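4-hydroxybenzoyl-CoA thioesterase (PDB 5WH9) probably hydrolyses the thioester of gentisyl-coenzyme A, acting as a hotdog-fold acyl-CoA thioesterase. Local coordinates at residues P67-S79 with L90-A102. Numbering follows the deposited sequence.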
loop_
_atom_site.group_PDB
_atom_site.type_symbol
_atom_site.label_atom_id
_atom_site.label_comp_id
_atom_site.label_asym_id
_atom_site.label_seq_id
_atom_site.Cartn_x
_atom_site.Cartn_y
_atom_site.Cartn_z
ATOM N N PRO B 67 -7.041 -19.027 1.483
ATOM C CA PRO B 67 -6.460 -17.927 0.695
ATOM C C PRO B 67 -7.428 -17.107 -0.179
ATOM O O PRO B 67 -8.371 -17.655 -0.749
ATOM C CB PRO B 67 -5.441 -18.645 -0.196
ATOM C CG PRO B 67 -5.984 -20.026 -0.342
ATOM C CD PRO B 67 -6.641 -20.349 0.970
ATOM N N LEU B 68 -7.164 -15.804 -0.281
ATOM C CA LEU B 68 -7.768 -14.928 -1.269
ATOM C C LEU B 68 -6.739 -14.725 -2.374
ATOM O O LEU B 68 -5.543 -14.647 -2.112
ATOM C CB LEU B 68 -8.143 -13.593 -0.638
ATOM C CG LEU B 68 -9.226 -13.591 0.444
ATOM C CD1 LEU B 68 -9.412 -12.224 1.103
ATOM C CD2 LEU B 68 -10.554 -14.112 -0.110
ATOM N N LEU B 69 -7.495 -14.749 -3.377
ATOM C CA LEU B 69 -6.763 -14.740 -4.632
ATOM C C LEU B 69 -7.169 -13.536 -5.460
ATOM O O LEU B 69 -8.212 -12.931 -5.221
ATOM C CB LEU B 69 -7.020 -16.021 -5.416
ATOM C CG LEU B 69 -6.732 -17.378 -4.770
ATOM C CD1 LEU B 69 -7.193 -18.506 -5.708
ATOM C CD2 LEU B 69 -5.260 -17.533 -4.440
ATOM N N PHE B 70 -6.333 -13.185 -6.428
ATOM C CA PHE B 70 -6.648 -12.090 -7.335
ATOM C C PHE B 70 -8.021 -12.262 -7.995
ATOM O O PHE B 70 -8.343 -13.319 -8.543
ATOM C CB PHE B 70 -5.537 -11.938 -8.379
ATOM C CG PHE B 70 -5.867 -10.982 -9.488
ATOM C CD1 PHE B 70 -6.503 -9.788 -9.230
ATOM C CD2 PHE B 70 -5.533 -11.286 -10.798
ATOM C CE1 PHE B 70 -6.798 -8.916 -10.256
ATOM C CE2 PHE B 70 -5.825 -10.426 -11.816
ATOM C CZ PHE B 70 -6.453 -9.240 -11.552
ATOM N N ALA B 71 -8.831 -11.211 -7.891
ATOM C CA ALA B 71 -10.150 -11.108 -8.531
ATOM C C ALA B 71 -11.257 -11.739 -7.717
ATOM O O ALA B 71 -12.418 -11.675 -8.101
ATOM C CB ALA B 71 -10.149 -11.654 -9.975
ATOM N N ASP B 72 -10.910 -12.337 -6.588
ATOM C CA ASP B 72 -11.943 -12.860 -5.708
ATOM C C ASP B 72 -12.949 -11.766 -5.375
ATOM O O ASP B 72 -12.563 -10.614 -5.169
ATOM C CB ASP B 72 -11.345 -13.430 -4.426
ATOM C CG ASP B 72 -10.888 -14.847 -4.593
ATOM O OD1 ASP B 72 -11.205 -15.423 -5.659
ATOM O OD2 ASP B 72 -10.226 -15.380 -3.671
ATOM N N HIS B 73 -14.232 -12.126 -5.382
ATOM C CA HIS B 73 -15.285 -11.260 -4.861
ATOM C C HIS B 73 -15.419 -11.632 -3.399
ATOM O O HIS B 73 -15.416 -12.814 -3.057
ATOM C CB HIS B 73 -16.624 -11.528 -5.546
ATOM C CG HIS B 73 -16.610 -11.296 -7.025
ATOM N ND1 HIS B 73 -17.263 -10.234 -7.615
ATOM C CD2 HIS B 73 -16.043 -11.999 -8.034
ATOM C CE1 HIS B 73 -17.092 -10.292 -8.925
ATOM N NE2 HIS B 73 -16.354 -11.351 -9.204
ATOM N N VAL B 74 -15.536 -10.638 -2.528
ATOM C CA VAL B 74 -15.538 -10.922 -1.105
ATOM C C VAL B 74 -16.449 -9.927 -0.470
ATOM O O VAL B 74 -16.659 -8.834 -1.005
ATOM C CB VAL B 74 -14.092 -10.777 -0.491
ATOM C CG1 VAL B 74 -14.020 -11.383 0.898
ATOM C CG2 VAL B 74 -13.058 -11.431 -1.383
ATOM N N PHE B 75 -17.010 -10.291 0.667
ATOM C CA PHE B 75 -17.664 -9.289 1.497
ATOM C C PHE B 75 -17.362 -9.539 2.980
ATOM O O PHE B 75 -16.960 -10.634 3.373
ATOM C CB PHE B 75 -19.163 -9.169 1.186
ATOM C CG PHE B 75 -19.992 -10.372 1.602
ATOM C CD1 PHE B 75 -20.464 -10.487 2.905
ATOM C CD2 PHE B 75 -20.331 -11.356 0.680
ATOM C CE1 PHE B 75 -21.245 -11.574 3.294
ATOM C CE2 PHE B 75 -21.112 -12.453 1.056
ATOM C CZ PHE B 75 -21.571 -12.564 2.373
ATOM N N ILE B 76 -17.479 -8.498 3.784
ATOM C CA ILE B 76 -17.226 -8.642 5.197
ATOM C C ILE B 76 -18.520 -8.425 5.956
ATOM O O ILE B 76 -19.249 -7.480 5.674
ATOM C CB ILE B 76 -16.188 -7.622 5.702
ATOM C CG1 ILE B 76 -14.791 -7.972 5.185
ATOM C CG2 ILE B 76 -16.201 -7.599 7.208
ATOM C CD1 ILE B 76 -13.726 -6.884 5.439
ATOM N N ARG B 77 -18.798 -9.296 6.917
ATOM C CA ARG B 77 -19.930 -9.107 7.823
ATOM C C ARG B 77 -19.426 -8.489 9.115
ATOM O O ARG B 77 -18.635 -9.109 9.834
ATOM C CB ARG B 77 -20.606 -10.442 8.154
ATOM C CG ARG B 77 -21.441 -11.033 7.044
ATOM C CD ARG B 77 -22.567 -11.934 7.587
ATOM N NE ARG B 77 -23.298 -12.547 6.485
ATOM C CZ ARG B 77 -23.064 -13.768 6.010
ATOM N NH1 ARG B 77 -22.146 -14.547 6.571
ATOM N NH2 ARG B 77 -23.770 -14.221 4.980
ATOM N N THR B 78 -19.892 -7.282 9.419
ATOM C CA THR B 78 -19.428 -6.590 10.606
ATOM C C THR B 78 -20.530 -6.525 11.636
ATOM O O THR B 78 -21.644 -6.119 11.342
ATOM C CB THR B 78 -18.942 -5.180 10.277
ATOM O OG1 THR B 78 -17.894 -5.259 9.307
ATOM C CG2 THR B 78 -18.400 -4.495 11.516
ATOM N N SER B 79 -20.223 -6.968 12.844
ATOM C CA SER B 79 -21.146 -6.810 13.948
ATOM C C SER B 79 -20.394 -6.100 15.068
ATOM O O SER B 79 -19.164 -6.065 15.060
ATOM C CB SER B 79 -21.676 -8.168 14.392
ATOM O OG SER B 79 -20.642 -9.130 14.449
ATOM N N LEU B 90 -15.437 -4.347 16.971
ATOM C CA LEU B 90 -16.111 -4.800 15.765
ATOM C C LEU B 90 -15.622 -6.189 15.408
ATOM O O LEU B 90 -14.417 -6.421 15.316
ATOM C CB LEU B 90 -15.808 -3.861 14.597
ATOM C CG LEU B 90 -16.320 -2.428 14.722
ATOM C CD1 LEU B 90 -15.868 -1.584 13.515
ATOM C CD2 LEU B 90 -17.843 -2.404 14.860
ATOM N N GLU B 91 -16.550 -7.110 15.208
ATOM C CA GLU B 91 -16.207 -8.393 14.629
ATOM C C GLU B 91 -16.380 -8.351 13.094
ATOM O O GLU B 91 -17.385 -7.839 12.576
ATOM C CB GLU B 91 -17.064 -9.492 15.245
ATOM C CG GLU B 91 -16.491 -10.900 15.047
ATOM C CD GLU B 91 -17.346 -11.981 15.703
ATOM O OE1 GLU B 91 -17.004 -12.419 16.828
ATOM O OE2 GLU B 91 -18.362 -12.397 15.094
ATOM N N HIS B 92 -15.391 -8.869 12.372
ATOM C CA HIS B 92 -15.428 -8.892 10.914
ATOM C C HIS B 92 -15.218 -10.302 10.434
ATOM O O HIS B 92 -14.250 -10.952 10.832
ATOM C CB HIS B 92 -14.319 -8.027 10.303
ATOM C CG HIS B 92 -14.472 -6.566 10.571
ATOM N ND1 HIS B 92 -13.569 -5.852 11.323
ATOM C CD2 HIS B 92 -15.431 -5.688 10.202
ATOM C CE1 HIS B 92 -13.950 -4.589 11.389
ATOM N NE2 HIS B 92 -15.076 -4.462 10.712
ATOM N N HIS B 93 -16.103 -10.756 9.551
ATOM C CA HIS B 93 -15.997 -12.076 8.968
ATOM C C HIS B 93 -15.914 -11.969 7.452
ATOM O O HIS B 93 -16.831 -11.450 6.809
ATOM C CB HIS B 93 -17.216 -12.911 9.341
ATOM C CG HIS B 93 -17.308 -13.236 10.797
ATOM N ND1 HIS B 93 -16.446 -14.110 11.420
ATOM C CD2 HIS B 93 -18.183 -12.830 11.749
ATOM C CE1 HIS B 93 -16.775 -14.220 12.695
ATOM N NE2 HIS B 93 -17.828 -13.456 12.918
ATOM N N PHE B 94 -14.825 -12.477 6.887
ATOM C CA PHE B 94 -14.640 -12.476 5.443
ATOM C C PHE B 94 -15.376 -13.646 4.846
ATOM O O PHE B 94 -15.169 -14.811 5.249
ATOM C CB PHE B 94 -13.158 -12.550 5.074
ATOM C CG PHE B 94 -12.377 -11.374 5.547
ATOM C CD1 PHE B 94 -12.117 -11.205 6.906
ATOM C CD2 PHE B 94 -11.916 -10.420 4.648
ATOM C CE1 PHE B 94 -11.410 -10.109 7.350
ATOM C CE2 PHE B 94 -11.200 -9.314 5.088
ATOM C CZ PHE B 94 -10.948 -9.165 6.435
ATOM N N ILE B 95 -16.260 -13.328 3.906
ATOM C CA ILE B 95 -17.022 -14.340 3.216
ATOM C C ILE B 95 -16.627 -14.397 1.738
ATOM O O ILE B 95 -16.694 -13.410 1.015
ATOM C CB ILE B 95 -18.544 -14.137 3.387
ATOM C CG1 ILE B 95 -18.970 -14.480 4.811
ATOM C CG2 ILE B 95 -19.320 -15.055 2.443
ATOM C CD1 ILE B 95 -18.870 -13.357 5.768
ATOM N N LYS B 96 -16.179 -15.563 1.318
ATOM C CA LYS B 96 -15.909 -15.839 -0.074
ATOM C C LYS B 96 -16.634 -17.125 -0.452
ATOM O O LYS B 96 -16.526 -18.139 0.257
ATOM C CB LYS B 96 -14.410 -16.024 -0.287
ATOM C CG LYS B 96 -14.068 -16.765 -1.550
ATOM C CD LYS B 96 -12.575 -16.862 -1.729
ATOM C CE LYS B 96 -12.180 -18.157 -2.417
ATOM N NZ LYS B 96 -10.770 -18.097 -2.903
ATOM N N GLN B 97 -17.381 -17.069 -1.555
ATOM C CA GLN B 97 -18.093 -18.228 -2.069
ATOM C C GLN B 97 -19.015 -18.768 -0.995
ATOM O O GLN B 97 -19.131 -19.974 -0.814
ATOM C CB GLN B 97 -17.101 -19.304 -2.520
ATOM C CG GLN B 97 -16.125 -18.814 -3.582
ATOM C CD GLN B 97 -15.207 -19.913 -4.082
ATOM O OE1 GLN B 97 -14.899 -20.856 -3.356
ATOM N NE2 GLN B 97 -14.774 -19.800 -5.331
ATOM N N GLY B 98 -19.658 -17.854 -0.276
ATOM C CA GLY B 98 -20.630 -18.222 0.731
ATOM C C GLY B 98 -20.043 -18.768 2.024
ATOM O O GLY B 98 -20.798 -19.096 2.938
ATOM N N ARG B 99 -18.712 -18.827 2.112
ATOM C CA ARG B 99 -18.018 -19.356 3.291
ATOM C C ARG B 99 -17.099 -18.345 3.983
ATOM O O ARG B 99 -16.570 -17.426 3.345
ATOM C CB ARG B 99 -17.189 -20.576 2.900
ATOM C CG ARG B 99 -18.007 -21.701 2.297
ATOM C CD ARG B 99 -17.137 -22.917 2.034
ATOM N NE ARG B 99 -16.153 -23.109 3.098
ATOM C CZ ARG B 99 -14.841 -22.922 2.958
ATOM N NH1 ARG B 99 -14.337 -22.553 1.788
ATOM N NH2 ARG B 99 -14.033 -23.117 3.993
ATOM N N VAL B 100 -16.890 -18.544 5.286
ATOM C CA VAL B 100 -15.952 -17.723 6.059
ATOM C C VAL B 100 -14.491 -18.172 5.869
ATOM O O VAL B 100 -14.090 -19.255 6.306
ATOM C CB VAL B 100 -16.290 -17.701 7.573
ATOM C CG1 VAL B 100 -15.301 -16.814 8.307
ATOM C CG2 VAL B 100 -17.717 -17.199 7.813
ATOM N N ILE B 101 -13.697 -17.333 5.221
ATOM C CA ILE B 101 -12.307 -17.678 4.939
ATOM C C ILE B 101 -11.301 -16.900 5.792
ATOM O O ILE B 101 -10.091 -17.062 5.646
ATOM C CB ILE B 101 -11.985 -17.474 3.446
ATOM C CG1 ILE B 101 -12.190 -16.003 3.054
ATOM C CG2 ILE B 101 -12.843 -18.396 2.593
ATOM C CD1 ILE B 101 -11.031 -15.071 3.567
ATOM N N ALA B 102 -11.806 -16.055 6.679
ATOM C CA ALA B 102 -10.974 -15.336 7.632
ATOM C C ALA B 102 -11.917 -14.613 8.567
ATOM O O ALA B 102 -13.019 -14.248 8.164
ATOM C CB ALA B 102 -10.058 -14.327 6.907
HETATM O O HOH W 1 -17.245 -14.896 -3.352
#
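Asp72 OD2 is gripped from opposite faces of its carboxylate: Lys96 NZ forms a salt bridge to it at 2.9 Å, and the backbone N of Leu69 donates from the other face at 2.8 Å. The second bond lies within the type II turn Leu69 to Asp72, so the carboxylate is fixed by its own turn. Lys96 NZ also donates to Pro67 O at 3.3 Å, lying in the carbonyl plane. With CG anti to the backbone N (chi1 160°), the lysine chain runs alongside Leu68, in the opposite direction, CD on Leu68 CD2. A methionine in place of Lys96 would probably leave Asp72 without its ionic mate and Pro67 O without this donor, weakening the tie between the loop 67-72 and the hairpin end. Beyond the loop, strands 73-79 and 90-96 run antiparallel, 156° between their N-to-C directions, and the hydrogen-bonded pairs Phe75-Ile95, Arg77-His93 and Ser79-Glu91 establish the register. They are neighbours in the curved antiparallel sheet of the hotdog fold, which wraps around helix 25-40. On the face bearing Ile76, Thr78, His92 and Phe94, directed at that helix, Ile76 CG1 lies over the Phe94 ring, 4.0 Å from its centroid, while Ile76 CD1 reaches its CE2; Tyr26 meets the Phe94 ring edge-to-face. On the other face, Ile95 CB sits over the Phe75 ring, 3.8 Å from the centroid and 19° off the normal, and Ile95 CG2 touches Phe75 CZ (3.4 Å). Ile95 CD1 continues to Arg77, packing on its CG at 3.7 Å. Where the type I' turn Lys96 to Arg99 reverses the chain, one water accepts from Gln97 N and donates to His73 O, both at 2.8 Å, bridging the start of strand 73-79 to the turn.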